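Local atomic coordinates of synaptonemal complex protein 2 (Mus musculus, PDB entry 5IWZ), a protein that forms a major part of the axial and lateral elements of synaptonemal complexes and is required for normal meiotic chromosome synapsis and fertility. Residues D263-L268 and E306-F311; H316-Y321 and L373-D378; Y344-R349 and L381-V386. All blocks are in the same frame, centred on the assembly; numbering follows the deposited sequence.

Contact 1: D263-L268 and E306-F311; sequences DCRIFL and EFWIDF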
loop_
_atom_site.group_PDB
_atom_site.type_symbol
_atom_site.label_atom_id
_atom_site.label_comp_id
_atom_site.label_asym_id
_atom_site.label_seq_id
_atom_site.Cartn_x
_atom_site.Cartn_y
_atom_site.Cartn_z
ATOM N N ASP A 263 -16.655 -0.742 13.534
ATOM C CA ASP A 263 -17.746 -1.321 12.750
ATOM C C ASP A 263 -17.205 -2.061 11.536
ATOM O O ASP A 263 -17.775 -3.073 11.112
ATOM C CB ASP A 263 -18.760 -0.257 12.317
ATOM C CG ASP A 263 -19.669 0.221 13.463
ATOM O OD1 ASP A 263 -19.904 -0.533 14.438
ATOM O OD2 ASP A 263 -20.184 1.352 13.352
ATOM N N CYS A 264 -16.092 -1.585 10.977
ATOM C CA CYS A 264 -15.516 -2.260 9.820
ATOM C C CYS A 264 -14.998 -3.650 10.191
ATOM O O CYS A 264 -15.198 -4.613 9.440
ATOM C CB CYS A 264 -14.415 -1.396 9.212
ATOM S SG CYS A 264 -13.890 -1.990 7.624
ATOM N N ARG A 265 -14.349 -3.775 11.354
ATOM C CA ARG A 265 -13.995 -5.095 11.885
ATOM C C ARG A 265 -15.232 -5.984 12.034
ATOM O O ARG A 265 -15.228 -7.159 11.638
ATOM C CB ARG A 265 -13.265 -4.938 13.232
ATOM C CG ARG A 265 -13.121 -6.235 14.070
ATOM C CD ARG A 265 -12.355 -7.357 13.340
ATOM N NE ARG A 265 -10.920 -7.082 13.224
ATOM C CZ ARG A 265 -10.038 -7.877 12.636
ATOM N NH1 ARG A 265 -10.412 -9.028 12.083
ATOM N NH2 ARG A 265 -8.763 -7.522 12.600
ATOM N N ILE A 266 -16.308 -5.442 12.598
ATOM C CA ILE A 266 -17.520 -6.241 12.768
ATOM C C ILE A 266 -18.027 -6.726 11.409
ATOM O O ILE A 266 -18.255 -7.927 11.202
ATOM C CB ILE A 266 -18.585 -5.441 13.545
ATOM C CG1 ILE A 266 -18.150 -5.265 15.004
ATOM C CG2 ILE A 266 -19.978 -6.109 13.467
ATOM C CD1 ILE A 266 -18.927 -4.200 15.752
ATOM N N PHE A 267 -18.143 -5.809 10.443
ATOM C CA PHE A 267 -18.638 -6.178 9.116
ATOM C C PHE A 267 -17.763 -7.250 8.471
ATOM O O PHE A 267 -18.270 -8.263 7.961
ATOM C CB PHE A 267 -18.722 -4.935 8.225
ATOM C CG PHE A 267 -18.866 -5.244 6.748
ATOM C CD1 PHE A 267 -20.086 -5.662 6.221
ATOM C CD2 PHE A 267 -17.784 -5.087 5.878
ATOM C CE1 PHE A 267 -20.233 -5.930 4.852
ATOM C CE2 PHE A 267 -17.912 -5.351 4.504
ATOM C CZ PHE A 267 -19.133 -5.765 3.985
ATOM N N LEU A 268 -16.441 -7.060 8.499
ATOM C CA LEU A 268 -15.571 -7.996 7.792
ATOM C C LEU A 268 -15.573 -9.363 8.462
ATOM O O LEU A 268 -15.523 -10.393 7.777
ATOM C CB LEU A 268 -14.154 -7.431 7.706
ATOM C CG LEU A 268 -14.105 -6.203 6.805
ATOM C CD1 LEU A 268 -12.734 -5.558 6.865
ATOM C CD2 LEU A 268 -14.480 -6.593 5.368
ATOM N N GLU A 306 -12.563 -8.997 20.711
ATOM C CA GLU A 306 -11.485 -9.943 20.931
ATOM C C GLU A 306 -10.190 -9.367 20.371
ATOM O O GLU A 306 -10.191 -8.396 19.614
ATOM C CB GLU A 306 -11.780 -11.293 20.263
ATOM C CG GLU A 306 -13.058 -11.974 20.712
ATOM C CD GLU A 306 -12.912 -12.701 22.039
ATOM O OE1 GLU A 306 -11.797 -12.747 22.601
ATOM O OE2 GLU A 306 -13.927 -13.231 22.524
ATOM N N PHE A 307 -9.084 -9.990 20.762
ATOM C CA PHE A 307 -7.758 -9.793 20.174
ATOM C C PHE A 307 -7.718 -10.633 18.903
ATOM O O PHE A 307 -7.583 -11.856 18.964
ATOM C CB PHE A 307 -6.697 -10.212 21.187
ATOM C CG PHE A 307 -5.276 -10.143 20.693
ATOM C CD1 PHE A 307 -4.874 -9.196 19.763
ATOM C CD2 PHE A 307 -4.328 -11.022 21.191
ATOM C CE1 PHE A 307 -3.556 -9.142 19.335
ATOM C CE2 PHE A 307 -3.007 -10.970 20.766
ATOM C CZ PHE A 307 -2.622 -10.029 19.827
ATOM N N TRP A 308 -7.881 -9.989 17.742
ATOM C CA TRP A 308 -8.073 -10.696 16.477
ATOM C C TRP A 308 -6.744 -10.935 15.753
ATOM O O TRP A 308 -5.881 -10.058 15.723
ATOM C CB TRP A 308 -9.004 -9.892 15.567
ATOM C CG TRP A 308 -10.418 -9.649 16.083
ATOM C CD1 TRP A 308 -11.003 -8.433 16.335
ATOM C CD2 TRP A 308 -11.421 -10.638 16.360
ATOM N NE1 TRP A 308 -12.302 -8.610 16.760
ATOM C CE2 TRP A 308 -12.585 -9.950 16.787
ATOM C CE3 TRP A 308 -11.449 -12.035 16.295
ATOM C CZ2 TRP A 308 -13.764 -10.610 17.142
ATOM C CZ3 TRP A 308 -12.624 -12.693 16.656
ATOM C CH2 TRP A 308 -13.767 -11.976 17.072
ATOM N N ILE A 309 -6.598 -12.123 15.155
ATOM C CA ILE A 309 -5.486 -12.471 14.270
ATOM C C ILE A 309 -6.081 -12.856 12.919
ATOM O O ILE A 309 -6.998 -13.685 12.861
ATOM C CB ILE A 309 -4.633 -13.639 14.810
ATOM C CG1 ILE A 309 -4.231 -13.430 16.271
ATOM C CG2 ILE A 309 -3.399 -13.881 13.906
ATOM C CD1 ILE A 309 -3.248 -12.299 16.529
ATOM N N ASP A 310 -5.542 -12.286 11.836
ATOM C CA ASP A 310 -6.078 -12.474 10.489
ATOM C C ASP A 310 -5.123 -13.335 9.682
ATOM O O ASP A 310 -3.937 -13.011 9.565
ATOM C CB ASP A 310 -6.309 -11.128 9.808
ATOM C CG ASP A 310 -7.325 -10.304 10.551
ATOM O OD1 ASP A 310 -8.445 -10.820 10.773
ATOM O OD2 ASP A 310 -6.981 -9.191 10.997
ATOM N N PHE A 311 -5.641 -14.446 9.170
ATOM C CA PHE A 311 -4.899 -15.382 8.336
ATOM C C PHE A 311 -5.333 -15.127 6.903
ATOM O O PHE A 311 -6.479 -15.404 6.547
ATOM C CB PHE A 311 -5.190 -16.827 8.743
ATOM C CG PHE A 311 -4.622 -17.221 10.084
ATOM C CD1 PHE A 311 -3.504 -18.053 10.165
ATOM C CD2 PHE A 311 -5.220 -16.791 11.262
ATOM C CE1 PHE A 311 -2.980 -18.435 11.401
ATOM C CE2 PHE A 311 -4.706 -17.176 12.499
ATOM C CZ PHE A 311 -3.593 -17.997 12.572
#
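Arg-265 and Trp-308 mark the closest approach of the two backbones, with 9.4 Å between the CA atom of Arg-265 and the CA atom of Trp-308. One backbone is helical, in helix 260-274. The other is extended and enters strand 308-312. This strand belongs to the Spt16M-like domain, a member of the PH clan, and helix 260-274 is the last helix before that domain's strands. The contact therefore joins the helical part of the chain to its beta domain. The gap is bridged by side chains alone. Arg-265, Trp-308 and Asp-310 all point across it.

Arg-265 carries most of the contact. Its chain turns sharply at chi2 (59°) and chi3 (72°), which brings CD over one face of the Trp-308 indole, with CG beside the NE1 edge, before the guanidinium reaches Asp-310. Arg-265 CD lies 3.5 Å from Trp-308 CD1. Glu-306 CB covers the other indole face, near its rim. Trp-308 CB sits 3.7 Å above the middle of the guanidinium plane of Arg-265. The guanidinium and indole planes are tilted 26° to each other.

The polar end is a buried, end-on salt bridge. The two terminal nitrogens of Arg-265 each take one oxygen of Asp-310, and the two flat groups are nearly coplanar. This double grip should hold both groups against rotation. Thr-283 OG1 also bonds Asp-310 OD1. Arg-265 has further partners on the helical side, with Asn-269 OD1 bonded to NH1 and a cation-pi contact with Tyr-216. Both oxygens of Asp-310 use their syn lone pairs. The bond from Arg-265 NH1 to Asp-310 OD1 is 3.0 Å long, and that from Arg-265 NH2 to Asp-310 OD2 is 2.9 Å.

Contact 2: H316-Y321 and L373-D378; sequences HTLSFY and LLFYFD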
loop_
_atom_site.group_PDB
_atom_site.type_symbol
_atom_site.label_atom_id
_atom_site.label_comp_id
_atom_site.label_asym_id
_atom_site.label_seq_id
_atom_site.Cartn_x
_atom_site.Cartn_y
_atom_site.Cartn_z
ATOM N N HIS A 316 -0.980 -14.703 1.647
ATOM C CA HIS A 316 -0.101 -15.630 2.365
ATOM C C HIS A 316 0.647 -14.910 3.477
ATOM O O HIS A 316 1.869 -14.992 3.605
ATOM C CB HIS A 316 0.853 -16.340 1.401
ATOM C CG HIS A 316 0.151 -17.300 0.495
ATOM N ND1 HIS A 316 0.032 -18.640 0.784
ATOM C CD2 HIS A 316 -0.535 -17.101 -0.658
ATOM C CE1 HIS A 316 -0.664 -19.233 -0.170
ATOM N NE2 HIS A 316 -1.024 -18.321 -1.055
ATOM N N THR A 317 -0.112 -14.164 4.280
ATOM C CA THR A 317 0.427 -13.464 5.432
ATOM C C THR A 317 -0.433 -13.768 6.648
ATOM O O THR A 317 -1.589 -14.193 6.541
ATOM C CB THR A 317 0.458 -11.929 5.233
ATOM O OG1 THR A 317 -0.890 -11.436 5.154
ATOM C CG2 THR A 317 1.215 -11.550 3.959
ATOM N N LEU A 318 0.127 -13.510 7.814
ATOM C CA LEU A 318 -0.655 -13.421 9.036
ATOM C C LEU A 318 -0.513 -11.991 9.536
ATOM O O LEU A 318 0.596 -11.448 9.556
ATOM C CB LEU A 318 -0.200 -14.493 10.055
ATOM C CG LEU A 318 0.149 -14.440 11.551
ATOM C CD1 LEU A 318 -0.361 -13.276 12.344
ATOM C CD2 LEU A 318 -0.331 -15.729 12.220
ATOM N N SER A 319 -1.631 -11.359 9.882
ATOM C CA SER A 319 -1.562 -9.965 10.289
ATOM C C SER A 319 -2.468 -9.716 11.478
ATOM O O SER A 319 -3.432 -10.449 11.743
ATOM C CB SER A 319 -1.911 -8.990 9.134
ATOM O OG SER A 319 -3.278 -9.095 8.776
ATOM N N PHE A 320 -2.144 -8.653 12.200
ATOM C CA PHE A 320 -2.917 -8.337 13.384
ATOM C C PHE A 320 -2.538 -6.932 13.799
ATOM O O PHE A 320 -1.502 -6.402 13.379
ATOM C CB PHE A 320 -2.653 -9.349 14.522
ATOM C CG PHE A 320 -1.202 -9.492 14.886
ATOM C CD1 PHE A 320 -0.693 -8.859 16.002
ATOM C CD2 PHE A 320 -0.343 -10.249 14.113
ATOM C CE1 PHE A 320 0.645 -8.987 16.334
ATOM C CE2 PHE A 320 0.989 -10.366 14.441
ATOM C CZ PHE A 320 1.480 -9.737 15.553
ATOM N N TYR A 321 -3.402 -6.331 14.607
ATOM C CA TYR A 321 -3.136 -5.041 15.213
ATOM C C TYR A 321 -2.654 -5.246 16.633
ATOM O O TYR A 321 -3.048 -6.196 17.317
ATOM C CB TYR A 321 -4.373 -4.139 15.247
ATOM C CG TYR A 321 -4.870 -3.657 13.902
ATOM C CD1 TYR A 321 -4.206 -2.647 13.204
ATOM C CD2 TYR A 321 -6.039 -4.175 13.352
ATOM C CE1 TYR A 321 -4.678 -2.196 11.978
ATOM C CE2 TYR A 321 -6.519 -3.729 12.131
ATOM C CZ TYR A 321 -5.835 -2.750 11.450
ATOM O OH TYR A 321 -6.340 -2.324 10.250
ATOM N N LEU A 373 7.641 -15.529 16.965
ATOM C CA LEU A 373 6.338 -15.020 17.359
ATOM C C LEU A 373 5.505 -16.185 17.865
ATOM O O LEU A 373 5.420 -17.222 17.198
ATOM C CB LEU A 373 5.638 -14.343 16.177
ATOM C CG LEU A 373 6.120 -12.938 15.831
ATOM C CD1 LEU A 373 5.688 -12.602 14.408
ATOM C CD2 LEU A 373 5.537 -11.934 16.822
ATOM N N LEU A 374 4.896 -16.010 19.035
ATOM C CA LEU A 374 4.075 -17.027 19.681
ATOM C C LEU A 374 2.647 -16.515 19.797
ATOM O O LEU A 374 2.419 -15.393 20.259
ATOM C CB LEU A 374 4.613 -17.372 21.078
ATOM C CG LEU A 374 5.821 -18.295 21.236
ATOM C CD1 LEU A 374 7.110 -17.754 20.562
ATOM C CD2 LEU A 374 6.052 -18.541 22.719
ATOM N N PHE A 375 1.692 -17.326 19.358
ATOM C CA PHE A 375 0.276 -17.009 19.454
ATOM C C PHE A 375 -0.409 -18.141 20.209
ATOM O O PHE A 375 -0.298 -19.308 19.809
ATOM C CB PHE A 375 -0.350 -16.837 18.065
ATOM C CG PHE A 375 0.313 -15.774 17.209
ATOM C CD1 PHE A 375 -0.164 -14.462 17.211
ATOM C CD2 PHE A 375 1.399 -16.082 16.415
ATOM C CE1 PHE A 375 0.431 -13.485 16.430
ATOM C CE2 PHE A 375 2.012 -15.106 15.623
ATOM C CZ PHE A 375 1.521 -13.807 15.631
ATOM N N TYR A 376 -1.094 -17.807 21.300
ATOM C CA TYR A 376 -1.873 -18.781 22.066
ATOM C C TYR A 376 -3.347 -18.667 21.697
ATOM O O TYR A 376 -3.921 -17.573 21.727
ATOM C CB TYR A 376 -1.700 -18.572 23.573
ATOM C CG TYR A 376 -0.329 -18.935 24.104
ATOM C CD1 TYR A 376 0.698 -17.994 24.120
ATOM C CD2 TYR A 376 -0.060 -20.209 24.591
ATOM C CE1 TYR A 376 1.954 -18.310 24.600
ATOM C CE2 TYR A 376 1.199 -20.539 25.082
ATOM C CZ TYR A 376 2.195 -19.583 25.084
ATOM O OH TYR A 376 3.444 -19.894 25.561
ATOM N N PHE A 377 -3.949 -19.797 21.347
ATOM C CA PHE A 377 -5.337 -19.875 20.928
ATOM C C PHE A 377 -6.097 -20.880 21.786
ATOM O O PHE A 377 -5.512 -21.795 22.364
ATOM C CB PHE A 377 -5.453 -20.314 19.465
ATOM C CG PHE A 377 -4.861 -19.342 18.480
ATOM C CD1 PHE A 377 -5.596 -18.250 18.027
ATOM C CD2 PHE A 377 -3.588 -19.545 17.981
ATOM C CE1 PHE A 377 -5.057 -17.366 17.090
ATOM C CE2 PHE A 377 -3.038 -18.661 17.049
ATOM C CZ PHE A 377 -3.770 -17.568 16.615
ATOM N N ASP A 378 -7.415 -20.699 21.852
ATOM C CA ASP A 378 -8.281 -21.720 22.420
ATOM C C ASP A 378 -8.136 -23.030 21.645
ATOM O O ASP A 378 -8.033 -23.037 20.418
ATOM C CB ASP A 378 -9.731 -21.255 22.389
ATOM C CG ASP A 378 -10.667 -22.250 23.052
ATOM O OD1 ASP A 378 -10.753 -22.235 24.298
ATOM O OD2 ASP A 378 -11.291 -23.055 22.333
#
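Phe-375 turns its edge toward the face of Phe-320. The two ring planes stand at 84°, nearly perpendicular, and the ring centroids of Phe-320 and Phe-375 are 5.4 Å apart. This is an offset edge-to-face pair. CE1 and CZ of Phe-375 form the approaching edge, and they come in over the rim of the Phe-320 ring rather than its middle. Phe-320 CE2 is 3.7 Å from Phe-375 CZ and lies close to the plane of the Phe-375 ring.

Leu-318 meets Phe-375 differently. Its CD2 methyl sits over one face of that ring, 4.2 Å above the plane and toward the rim. Its CD1 methyl reaches the tip of the ring, with Leu-318 CD1 3.8 Å from Phe-375 CZ. Phe-375 thus touches a leucine and a phenylalanine that lie two residues apart on one strand.

The strands themselves are not paired. Strand 317-321 belongs to a four-stranded antiparallel sheet and strand 372-378 to a five-stranded one, and the two sheets pack face to face in the PH-like domain. The CA atoms of Phe-320 and Phe-375 are 11.1 Å apart, so only side chains fill the space between. Ile-309 also touches all three of these side chains.

Phe-320 CG stands between its backbone N and carbonyl carbon (chi1 55°), which brings the ring face round to Phe-375. An alanine here has no ring face for the edge of Phe-375 to rest on, and would probably leave a gap between the sheets, with the Phe-375 ring freer to turn. Phe-375 also packs on Ala-289 of the adjoining strand 288-291.

Contact 3: Y344-R349 and L381-V386; sequences YNIEVR and LEITNV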
loop_
_atom_site.group_PDB
_atom_site.type_symbol
_atom_site.label_atom_id
_atom_site.label_comp_id
_atom_site.label_asym_id
_atom_site.label_seq_id
_atom_site.Cartn_x
_atom_site.Cartn_y
_atom_site.Cartn_z
ATOM N N TYR A 344 7.385 -23.238 11.341
ATOM C CA TYR A 344 6.487 -23.074 12.471
ATOM C C TYR A 344 6.101 -24.428 13.026
ATOM O O TYR A 344 6.225 -25.460 12.361
ATOM C CB TYR A 344 5.226 -22.295 12.084
ATOM C CG TYR A 344 4.248 -23.026 11.189
ATOM C CD1 TYR A 344 3.211 -23.803 11.727
ATOM C CD2 TYR A 344 4.322 -22.896 9.810
ATOM C CE1 TYR A 344 2.298 -24.445 10.897
ATOM C CE2 TYR A 344 3.422 -23.521 8.980
ATOM C CZ TYR A 344 2.410 -24.298 9.515
ATOM O OH TYR A 344 1.517 -24.928 8.656
ATOM N N ASN A 345 5.596 -24.415 14.251
ATOM C CA ASN A 345 4.972 -25.610 14.796
ATOM C C ASN A 345 3.769 -25.211 15.640
ATOM O O ASN A 345 3.617 -24.055 16.041
ATOM C CB ASN A 345 5.965 -26.460 15.611
ATOM C CG ASN A 345 6.318 -25.847 16.932
ATOM O OD1 ASN A 345 5.642 -26.083 17.940
ATOM N ND2 ASN A 345 7.404 -25.079 16.957
ATOM N N ILE A 346 2.910 -26.195 15.893
ATOM C CA ILE A 346 1.683 -26.030 16.665
ATOM C C ILE A 346 1.652 -27.140 17.708
ATOM O O ILE A 346 1.874 -28.310 17.376
ATOM C CB ILE A 346 0.433 -26.084 15.764
ATOM C CG1 ILE A 346 0.472 -24.955 14.735
ATOM C CG2 ILE A 346 -0.886 -26.051 16.603
ATOM C CD1 ILE A 346 -0.550 -25.095 13.620
ATOM N N GLU A 347 1.418 -26.768 18.965
ATOM C CA GLU A 347 1.414 -27.702 20.083
ATOM C C GLU A 347 0.249 -27.362 20.997
ATOM O O GLU A 347 -0.115 -26.192 21.147
ATOM C CB GLU A 347 2.735 -27.657 20.885
ATOM C CG GLU A 347 3.238 -26.240 21.191
ATOM C CD GLU A 347 4.587 -26.201 21.920
ATOM O OE1 GLU A 347 4.643 -26.602 23.109
ATOM O OE2 GLU A 347 5.590 -25.757 21.310
ATOM N N VAL A 348 -0.321 -28.394 21.618
ATOM C CA VAL A 348 -1.410 -28.244 22.579
ATOM C C VAL A 348 -0.859 -28.515 23.971
ATOM O O VAL A 348 -0.324 -29.598 24.233
ATOM C CB VAL A 348 -2.584 -29.185 22.266
ATOM C CG1 VAL A 348 -3.738 -28.908 23.215
ATOM C CG2 VAL A 348 -3.039 -28.999 20.841
ATOM N N ARG A 349 -0.976 -27.537 24.864
ATOM C CA ARG A 349 -0.580 -27.738 26.249
ATOM C C ARG A 349 -1.471 -26.891 27.148
ATOM O O ARG A 349 -1.792 -25.753 26.808
ATOM C CB ARG A 349 0.899 -27.385 26.473
ATOM N N LEU A 381 -9.958 -24.115 18.392
ATOM C CA LEU A 381 -9.775 -23.423 17.120
ATOM C C LEU A 381 -8.917 -24.254 16.169
ATOM O O LEU A 381 -7.974 -24.928 16.588
ATOM C CB LEU A 381 -9.147 -22.049 17.353
ATOM C CG LEU A 381 -10.058 -21.126 18.172
ATOM C CD1 LEU A 381 -9.339 -19.821 18.494
ATOM C CD2 LEU A 381 -11.374 -20.859 17.437
ATOM N N GLU A 382 -9.249 -24.197 14.877
ATOM C CA GLU A 382 -8.581 -25.007 13.852
ATOM C C GLU A 382 -7.288 -24.348 13.345
ATOM O O GLU A 382 -7.141 -24.018 12.172
ATOM C CB GLU A 382 -9.528 -25.262 12.687
ATOM C CG GLU A 382 -10.654 -26.252 12.949
ATOM C CD GLU A 382 -11.411 -26.608 11.665
ATOM O OE1 GLU A 382 -12.657 -26.549 11.677
ATOM O OE2 GLU A 382 -10.762 -26.934 10.642
ATOM N N ILE A 383 -6.326 -24.189 14.251
ATOM C CA ILE A 383 -5.094 -23.486 13.890
ATOM C C ILE A 383 -4.326 -24.259 12.822
ATOM O O ILE A 383 -3.789 -23.671 11.875
ATOM C CB ILE A 383 -4.233 -23.240 15.145
ATOM C CG1 ILE A 383 -5.006 -22.386 16.170
ATOM C CG2 ILE A 383 -2.901 -22.581 14.770
ATOM C CD1 ILE A 383 -5.868 -21.285 15.530
ATOM N N THR A 384 -4.293 -25.591 12.934
ATOM C CA THR A 384 -3.432 -26.387 12.064
ATOM C C THR A 384 -3.838 -26.258 10.602
ATOM O O THR A 384 -2.994 -25.999 9.732
ATOM C CB THR A 384 -3.451 -27.850 12.508
ATOM O OG1 THR A 384 -2.702 -27.983 13.725
ATOM C CG2 THR A 384 -2.828 -28.736 11.440
ATOM N N ASN A 385 -5.130 -26.419 10.303
ATOM C CA ASN A 385 -5.505 -26.438 8.894
ATOM C C ASN A 385 -5.517 -25.049 8.272
ATOM O O ASN A 385 -5.180 -24.910 7.092
ATOM C CB ASN A 385 -6.849 -27.137 8.716
ATOM C CG ASN A 385 -6.746 -28.633 8.952
ATOM O OD1 ASN A 385 -7.631 -29.238 9.548
ATOM N ND2 ASN A 385 -5.649 -29.234 8.496
ATOM N N VAL A 386 -5.849 -24.006 9.036
ATOM C CA VAL A 386 -5.753 -22.656 8.482
ATOM C C VAL A 386 -4.293 -22.253 8.254
ATOM O O VAL A 386 -3.956 -21.660 7.225
ATOM C CB VAL A 386 -6.481 -21.646 9.387
ATOM C CG1 VAL A 386 -6.286 -20.243 8.844
ATOM C CG2 VAL A 386 -7.972 -21.967 9.452
HETATM O O HOH W 1 -0.515 -26.276 9.727
#
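Ile-346 packs against Ile-383 and Thr-384 in a small, partly buried, mainly apolar contact between a strand and the start of a helix. Strand 341-349 is an outermost strand of the five-stranded sheet within this chain. Helix 383-390 follows the last strand of the domain, as the C-terminal helix does in PH-like folds. The closest CA pair is Ile-346 and Thr-384, at 6.9 Å.

Ile-346 does most of the touching, with its CD1 methyl. CG1 lies anti to the carbonyl carbon (chi1 -61°), and chi2 is extended, at 168°. The methyl is therefore carried outward to the first helical turn. There it rests on the backbone, with Ile-346 CD1 3.5 Å from Thr-384 CA. It also meets the gamma methyl of Ile-383, with Ile-346 CD1 3.6 Å from Ile-383 CG2. The hydroxyl of Thr-384 lies beside the isoleucine chain, but this is van der Waals contact and no hydrogen bond joins them.

A water adds a polar link next to the apolar patch. It lies at the edge of the Tyr-344 ring, in its plane, 2.7 Å from Tyr-344 OH. It donates a hydrogen bond to Thr-384 O, so the phenol and the helix backbone are tied through one molecule. Glu-382 occupies the N-cap position and is the centre of an inverse gamma turn that leads into the helix.

Ile-346 also touches Leu-355 of the neighbouring strand 352-359 and Thr-387 one turn along the helix. From the helix, Ile-383 and Val-386 reach Phe-284 of strand 281-285, an outermost strand of the four-stranded sheet. Helix 383-390 thus touches an outer strand of each sheet.

Contacts 1 and 2 are buried, while contact 3 is partly buried and lies farther from the centre of the chain. Contacts 1 and 2 use neighbouring strands of the four-stranded sheet, with Asp-310 N probably hydrogen-bonded to Ser-319 O. One joins that sheet to the helical region through a charged pair. The other faces the second sheet and is purely apolar, with rings and methyls. Contacts 2 and 3 share the five-stranded sheet, and Phe-377 CD2 packs on Ile-383 CG1. Contact 3 combines methyl packing with a water bridge. Contact 1 meets it where Phe-311 CB touches Val-386 CG1.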